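Long-range contacts in cytochrome P450 reductase (PDB 5OGX), which passes electrons from NADH through FAD and a 2Fe-2S cluster to a cytochrome P450 that O-demethylates guaiacol and other lignin-derived aromatics: residues L103-L108 with V120-A125; A152-E157 with I225-L230; A129-Q134 with D196-P201. One frame throughout, in Å; residues are numbered along the deposited sequence. Where two conformers were deposited one is given.

Interaction 1: L103-L108 with V120-A125; sequences LTATVL and VLLGLA
L124 and L108 face their partners across the contact with the same first torsion: each holds CG anti to its own carbonyl carbon (chi1 -62°), which carries the L124 isobutyl group to A105 and lays that of L108 against the backbone of G123. They belong to the beta hairpin of strands 101-114 and 117-124, part of the six-stranded antiparallel sheet that forms the flavin-binding barrel of the ferredoxin-reductase family.

The ladder centres on the hydrogen-bonded pair T106 and G123. T106 N donates to G123 O at 2.8 Å, and G123 N returns a bond to T106 O at 2.7 Å. Further along, L108 N reaches L121 O at 2.8 Å, whereas A125 N meets T104 O at a longer 3.2 Å, just past the end of the strand. Between these rungs lie the non-hydrogen-bonded pairs A105 with L124 and V107 with L122, where A105 CA also makes a CA-H...O contact of 3.2 Å with G123 O.

These pairs put their side chains on one buried face. L124 CD2 closes to 3.8 Å on A105 CB and also lies near L103 CB, while the V107 and L122 side chains cross obliquely, V107 CG2 lying 3.8 Å from L122 CD2. V107 has CG2 beside its backbone N and anti to its carbonyl carbon, the branch that faces L122. On this side V107 also packs on V188 of the adjoining strand 187-194, and L103 on L161 of strand 160-166.

The T106 face is more open. G123 has no side chain, and L108 folds over that position so closely that a CB would run into its CD1. L108 CG stands 3.6 Å from G123 N.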
# COMPACT_ATOMS: atom_id res chain seq x y z
N LEU A 103 14.12 10.03 3.47
CA LEU A 103 13.40 11.29 3.39
C LEU A 103 13.82 12.21 4.53
O LEU A 103 14.12 11.76 5.64
CB LEU A 103 11.89 11.08 3.47
CG LEU A 103 11.33 10.01 2.52
CD1 LEU A 103 9.82 9.89 2.68
CD2 LEU A 103 11.72 10.35 1.08
N THR A 104 13.86 13.51 4.23
CA THR A 104 14.03 14.55 5.24
C THR A 104 12.63 15.11 5.49
O THR A 104 12.20 16.06 4.83
CB THR A 104 15.02 15.62 4.78
OG1 THR A 104 16.29 15.01 4.51
CG2 THR A 104 15.20 16.67 5.86
N ALA A 105 11.91 14.49 6.42
CA ALA A 105 10.47 14.72 6.59
C ALA A 105 10.20 15.44 7.90
O ALA A 105 10.74 15.07 8.94
CB ALA A 105 9.71 13.39 6.57
N THR A 106 9.34 16.47 7.84
CA THR A 106 8.98 17.27 9.00
C THR A 106 7.46 17.32 9.14
O THR A 106 6.76 17.56 8.15
CB THR A 106 9.55 18.71 8.89
OG1 THR A 106 10.96 18.65 8.69
CG2 THR A 106 9.26 19.49 10.17
N VAL A 107 6.96 17.10 10.35
CA VAL A 107 5.52 17.14 10.55
C VAL A 107 5.03 18.57 10.33
O VAL A 107 5.46 19.50 11.03
CB VAL A 107 5.13 16.63 11.95
CG1 VAL A 107 3.62 16.73 12.14
CG2 VAL A 107 5.61 15.20 12.16
N LEU A 108 4.15 18.74 9.35
CA LEU A 108 3.50 20.03 9.14
C LEU A 108 2.18 20.14 9.87
O LEU A 108 1.84 21.23 10.36
CB LEU A 108 3.28 20.26 7.64
CG LEU A 108 4.55 20.32 6.80
CD1 LEU A 108 4.21 20.68 5.36
CD2 LEU A 108 5.57 21.29 7.39
N VAL A 120 -1.89 12.95 9.04
CA VAL A 120 -0.54 13.43 9.28
C VAL A 120 -0.00 13.97 7.96
O VAL A 120 -0.00 13.27 6.95
CB VAL A 120 0.37 12.32 9.83
CG1 VAL A 120 1.79 12.83 9.94
CG2 VAL A 120 -0.16 11.81 11.18
N LEU A 121 0.45 15.22 7.98
CA LEU A 121 1.06 15.84 6.81
C LEU A 121 2.55 15.96 7.07
O LEU A 121 2.96 16.58 8.05
CB LEU A 121 0.45 17.21 6.52
CG LEU A 121 -1.04 17.24 6.21
CD1 LEU A 121 -1.47 18.65 5.84
CD2 LEU A 121 -1.39 16.25 5.09
N LEU A 122 3.36 15.36 6.20
CA LEU A 122 4.81 15.36 6.34
C LEU A 122 5.42 16.18 5.21
O LEU A 122 5.28 15.81 4.03
CB LEU A 122 5.38 13.94 6.31
CG LEU A 122 4.95 12.93 7.37
CD1 LEU A 122 5.72 11.63 7.14
CD2 LEU A 122 5.22 13.50 8.76
N GLY A 123 6.08 17.28 5.55
CA GLY A 123 6.74 18.09 4.55
C GLY A 123 8.12 17.55 4.24
O GLY A 123 8.86 17.12 5.13
N LEU A 124 8.47 17.56 2.96
CA LEU A 124 9.73 17.02 2.48
C LEU A 124 10.66 18.13 2.03
O LEU A 124 10.22 19.16 1.50
CB LEU A 124 9.50 16.06 1.30
CG LEU A 124 8.66 14.84 1.63
CD1 LEU A 124 8.59 13.94 0.40
CD2 LEU A 124 9.23 14.09 2.82
N ALA A 125 11.96 17.92 2.25
CA ALA A 125 12.95 18.88 1.77
C ALA A 125 13.07 18.88 0.25
O ALA A 125 13.37 19.92 -0.35
CB ALA A 125 14.31 18.60 2.42

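Interaction 2: A152-E157 with I225-L230; sequences ANTADE and IARTAL
T154 opens a type I beta turn that ends at E157, closed by the bond from E157 N to T154 O, and its backbone comes nearest the helix segment 225-230 at T228. The contact is carried by R227, which leans from the helix toward the turn. Two conformers were modelled for this arginine; in the one described, a bend at chi3 (-76°) brings the guanidinium across to E157.

E157 and R227 approach from opposite directions and meet end-on in a salt bridge with one nitrogen to each oxygen. R227 NH2 donates to E157 OE2 at 3.0 Å, on the syn side but tilted well out of the carboxylate plane, in a fairly straight bond of 167°. R227 NH1 reaches E157 OE1 at 3.0 Å, also syn and less tilted. The planes of the two groups are turned 49° apart. NH1 has a second acceptor, A152 O at 2.9 Å, close to the guanidinium plane, while OE1 takes a second donor, T154 N, from the same face of the carboxylate as NH1.

T154 lies over one face of the guanidinium, with CG2 above its centre and 3.7 Å from R227 CB. Its OG1 turns instead to D156 OD1 at 2.6 Å, inside the turn. Water 1 links the turn backbone to the helix, accepting from A155 N and donating to T228 OG1, which in turn donates to G224 O. N153 ND2 bonds E157 O and V160 O, tying the end of the turn to the start of strand 160-166.

The loop leaves strand 146-150 of the flavin barrel and leads into strand 160-166, with A152 beside the FAD-binding H164; helix 219-232 belongs to the NAD-binding region, where R227 also packs on I259 of helix 253-262.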
# COMPACT_ATOMS: atom_id res chain seq x y z
N ALA A 152 -1.97 9.07 0.65
CA ALA A 152 -3.22 9.49 0.03
C ALA A 152 -2.97 10.39 -1.18
O ALA A 152 -3.93 10.77 -1.87
CB ALA A 152 -4.09 10.23 1.06
N ASN A 153 -1.71 10.72 -1.45
CA ASN A 153 -1.33 11.73 -2.44
C ASN A 153 -1.56 11.29 -3.87
O ASN A 153 -1.38 10.12 -4.22
CB ASN A 153 0.16 12.02 -2.34
CG ASN A 153 0.57 12.52 -1.00
OD1 ASN A 153 0.38 11.85 0.02
ND2 ASN A 153 1.14 13.71 -0.98
N THR A 154 -1.87 12.27 -4.72
CA THR A 154 -1.56 12.08 -6.13
C THR A 154 -0.11 12.46 -6.37
O THR A 154 0.53 13.13 -5.55
CB THR A 154 -2.50 12.92 -7.01
OG1 THR A 154 -2.53 14.26 -6.53
CG2 THR A 154 -3.91 12.35 -6.95
N ALA A 155 0.44 12.00 -7.49
CA ALA A 155 1.88 12.10 -7.72
C ALA A 155 2.35 13.54 -7.84
O ALA A 155 3.53 13.81 -7.61
CB ALA A 155 2.27 11.30 -8.96
N ASP A 156 1.46 14.46 -8.20
CA ASP A 156 1.83 15.87 -8.28
C ASP A 156 1.95 16.52 -6.91
O ASP A 156 2.56 17.58 -6.79
CB ASP A 156 0.79 16.62 -9.11
CG ASP A 156 -0.59 16.56 -8.50
OD1 ASP A 156 -1.13 15.44 -8.39
OD2 ASP A 156 -1.11 17.61 -8.06
N GLU A 157 1.33 15.93 -5.88
CA GLU A 157 1.45 16.42 -4.51
C GLU A 157 2.72 15.82 -3.91
O GLU A 157 2.69 14.91 -3.08
CB GLU A 157 0.20 16.07 -3.71
CG GLU A 157 -1.09 16.59 -4.34
CD GLU A 157 -2.37 16.02 -3.72
OE1 GLU A 157 -2.35 14.88 -3.20
OE2 GLU A 157 -3.41 16.71 -3.78
N ILE A 225 -5.37 6.78 -5.73
CA ILE A 225 -5.63 5.98 -6.93
C ILE A 225 -6.88 6.49 -7.65
O ILE A 225 -6.89 6.64 -8.87
CB ILE A 225 -5.75 4.49 -6.57
CG1 ILE A 225 -4.38 3.94 -6.16
CG2 ILE A 225 -6.30 3.70 -7.76
CD1 ILE A 225 -4.46 2.68 -5.33
N ALA A 226 -7.97 6.72 -6.90
CA ALA A 226 -9.21 7.18 -7.52
C ALA A 226 -9.02 8.54 -8.20
O ALA A 226 -9.48 8.75 -9.33
CB ALA A 226 -10.32 7.26 -6.48
N ARG A 227 -8.36 9.48 -7.52
CA ARG A 227 -8.14 10.78 -8.12
C ARG A 227 -7.27 10.68 -9.36
O ARG A 227 -7.50 11.37 -10.36
CB ARG A 227 -7.51 11.74 -7.11
CG ARG A 227 -8.46 12.18 -6.01
CD ARG A 227 -7.86 13.34 -5.23
NE ARG A 227 -6.81 12.93 -4.30
CZ ARG A 227 -5.84 13.74 -3.87
NH1 ARG A 227 -4.93 13.30 -3.00
NH2 ARG A 227 -5.77 14.98 -4.32
N THR A 228 -6.25 9.82 -9.32
CA THR A 228 -5.40 9.66 -10.50
C THR A 228 -6.18 9.06 -11.66
O THR A 228 -6.03 9.50 -12.81
CB THR A 228 -4.20 8.77 -10.15
OG1 THR A 228 -3.48 9.37 -9.05
CG2 THR A 228 -3.28 8.63 -11.36
N ALA A 229 -7.01 8.05 -11.38
CA ALA A 229 -7.76 7.40 -12.45
C ALA A 229 -8.74 8.36 -13.09
O ALA A 229 -8.96 8.32 -14.30
CB ALA A 229 -8.50 6.17 -11.90
N LEU A 230 -9.34 9.21 -12.27
CA LEU A 230 -10.32 10.16 -12.78
C LEU A 230 -9.66 11.28 -13.57
O LEU A 230 -10.24 11.81 -14.52
CB LEU A 230 -11.15 10.71 -11.62
CG LEU A 230 -12.18 9.73 -11.04
CD1 LEU A 230 -12.76 10.27 -9.71
CD2 LEU A 230 -13.30 9.42 -12.05
O HOH W 1 -1.17 10.68 -9.47

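Interaction 3: A129-Q134 with D196-P201; sequences AFEAGQ and DFHLPP
G133 and F197 meet backbone to backbone in the tight part of this contact. G133 CA approaches F197 O to 3.1 Å in a CA-H...O contact, and a side chain on the glycine would collide with that oxygen. Beside it, A132 O sits 3.0 Å from H198 CB. The imidazole takes CG between its backbone N and carbonyl carbon (chi1 58°), and the E131 side chain covers one ring face in a CH-pi contact, with E131 CB 3.7 Å from H198 CG. H198 ND1 fixes the ring's rotation by donating to L199 O (2.9 Å), which lies in the ring plane, though ND1 comes from above the carbonyl plane. With alanine in place of H198, the E131 side chain would probably lose the ring face it packs on, and L199 O the ND1 donor.

The looser parts are bridged by water at two separate places: water 2 joins A132 O and L199 N, and water 3 joins G133 O and F197 N.

The arrangement sets a type II turn, E131 to Q134 with glycine in its third position, against an inverse gamma turn centred on F197, where the chain passes from the flavin barrel toward the NAD-binding domain.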
# COMPACT_ATOMS: atom_id res chain seq x y z
N ALA A 129 9.44 11.26 -5.88
CA ALA A 129 8.84 10.59 -7.04
C ALA A 129 8.17 9.32 -6.56
O ALA A 129 8.81 8.49 -5.91
CB ALA A 129 9.90 10.27 -8.08
N PHE A 130 6.88 9.16 -6.88
CA PHE A 130 6.13 7.96 -6.48
C PHE A 130 4.90 7.83 -7.38
O PHE A 130 4.52 8.76 -8.10
CB PHE A 130 5.68 8.02 -5.01
CG PHE A 130 4.78 9.19 -4.69
CD1 PHE A 130 5.33 10.40 -4.28
CD2 PHE A 130 3.40 9.08 -4.80
CE1 PHE A 130 4.53 11.50 -4.00
CE2 PHE A 130 2.58 10.19 -4.51
CZ PHE A 130 3.16 11.40 -4.12
N GLU A 131 4.29 6.64 -7.34
CA GLU A 131 2.99 6.40 -7.96
C GLU A 131 1.92 6.47 -6.88
O GLU A 131 2.15 6.00 -5.76
CB GLU A 131 2.93 5.02 -8.61
CG GLU A 131 3.97 4.79 -9.70
CD GLU A 131 3.72 5.68 -10.90
OE1 GLU A 131 2.54 5.84 -11.30
OE2 GLU A 131 4.70 6.24 -11.42
N ALA A 132 0.76 7.06 -7.20
CA ALA A 132 -0.33 7.07 -6.23
C ALA A 132 -0.67 5.66 -5.81
O ALA A 132 -0.76 4.76 -6.66
CB ALA A 132 -1.56 7.75 -6.83
N GLY A 133 -0.84 5.45 -4.50
CA GLY A 133 -1.09 4.14 -3.94
C GLY A 133 0.12 3.51 -3.28
O GLY A 133 -0.03 2.53 -2.53
N GLN A 134 1.31 4.05 -3.54
CA GLN A 134 2.49 3.56 -2.85
C GLN A 134 2.48 4.04 -1.40
O GLN A 134 1.65 4.86 -1.00
CB GLN A 134 3.75 4.01 -3.58
CG GLN A 134 3.90 3.29 -4.92
CD GLN A 134 5.28 3.46 -5.48
OE1 GLN A 134 5.64 4.52 -5.96
NE2 GLN A 134 6.09 2.39 -5.40
N ASP A 196 3.42 -1.89 -4.56
CA ASP A 196 2.94 -2.15 -5.92
C ASP A 196 1.47 -1.82 -6.11
O ASP A 196 0.90 -2.14 -7.16
CB ASP A 196 3.15 -3.62 -6.28
CG ASP A 196 4.57 -3.96 -6.52
OD1 ASP A 196 5.34 -3.04 -6.87
OD2 ASP A 196 4.90 -5.17 -6.38
N PHE A 197 0.82 -1.21 -5.12
CA PHE A 197 -0.62 -0.97 -5.18
C PHE A 197 -0.89 0.34 -5.91
O PHE A 197 -1.22 1.36 -5.31
CB PHE A 197 -1.18 -0.95 -3.76
CG PHE A 197 -2.69 -0.96 -3.66
CD1 PHE A 197 -3.45 -2.02 -4.17
CD2 PHE A 197 -3.34 0.05 -2.97
CE1 PHE A 197 -4.84 -2.04 -4.02
CE2 PHE A 197 -4.73 0.04 -2.82
CZ PHE A 197 -5.48 -1.01 -3.35
N HIS A 198 -0.75 0.31 -7.24
CA HIS A 198 -0.91 1.54 -8.01
C HIS A 198 -1.41 1.21 -9.41
O HIS A 198 -1.37 0.05 -9.83
CB HIS A 198 0.39 2.35 -8.06
CG HIS A 198 1.55 1.60 -8.65
ND1 HIS A 198 1.68 1.40 -10.01
CD2 HIS A 198 2.62 1.01 -8.07
CE1 HIS A 198 2.79 0.71 -10.24
NE2 HIS A 198 3.37 0.45 -9.08
N LEU A 199 -1.85 2.24 -10.13
CA LEU A 199 -2.36 2.06 -11.47
C LEU A 199 -1.26 1.62 -12.43
O LEU A 199 -0.09 1.97 -12.26
CB LEU A 199 -2.95 3.38 -11.99
CG LEU A 199 -4.23 3.82 -11.26
CD1 LEU A 199 -4.55 5.29 -11.50
CD2 LEU A 199 -5.37 2.95 -11.72
N PRO A 200 -1.63 0.89 -13.48
CA PRO A 200 -0.68 0.62 -14.56
C PRO A 200 -0.31 1.90 -15.28
O PRO A 200 -0.93 2.95 -15.05
CB PRO A 200 -1.47 -0.34 -15.47
CG PRO A 200 -2.88 0.01 -15.24
CD PRO A 200 -2.98 0.39 -13.78
N PRO A 201 0.71 1.87 -16.14
CA PRO A 201 1.05 3.07 -16.90
C PRO A 201 -0.14 3.56 -17.68
O PRO A 201 -1.02 2.77 -18.07
CB PRO A 201 2.17 2.59 -17.84
CG PRO A 201 2.75 1.38 -17.18
CD PRO A 201 1.61 0.74 -16.44
O HOH W 2 -1.66 4.96 -9.19
O HOH W 3 1.65 0.13 -2.62

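In the fold
Interaction 1 closes first along the chain, within one hairpin of the antiparallel flavin barrel; interactions 2 and 3 follow, with their segments alternating. Interaction 1 stands apart, its centre 19 Å from that of interaction 2 and 20 Å from that of interaction 3, although segment 129-134 soon follows 120-125 in sequence. The other two centres are only 9 Å apart and the contacts touch: T228 OG1 lies 3.4 Å from A132 CB, and I225 CD1 packs on F197 O. Helix 219-232 therefore meets both the 152-157 turn and the 129-134 and 196-201 loops, so that interactions 2 and 3 form one joined region between the barrel and the NAD-binding domain, near the FAD.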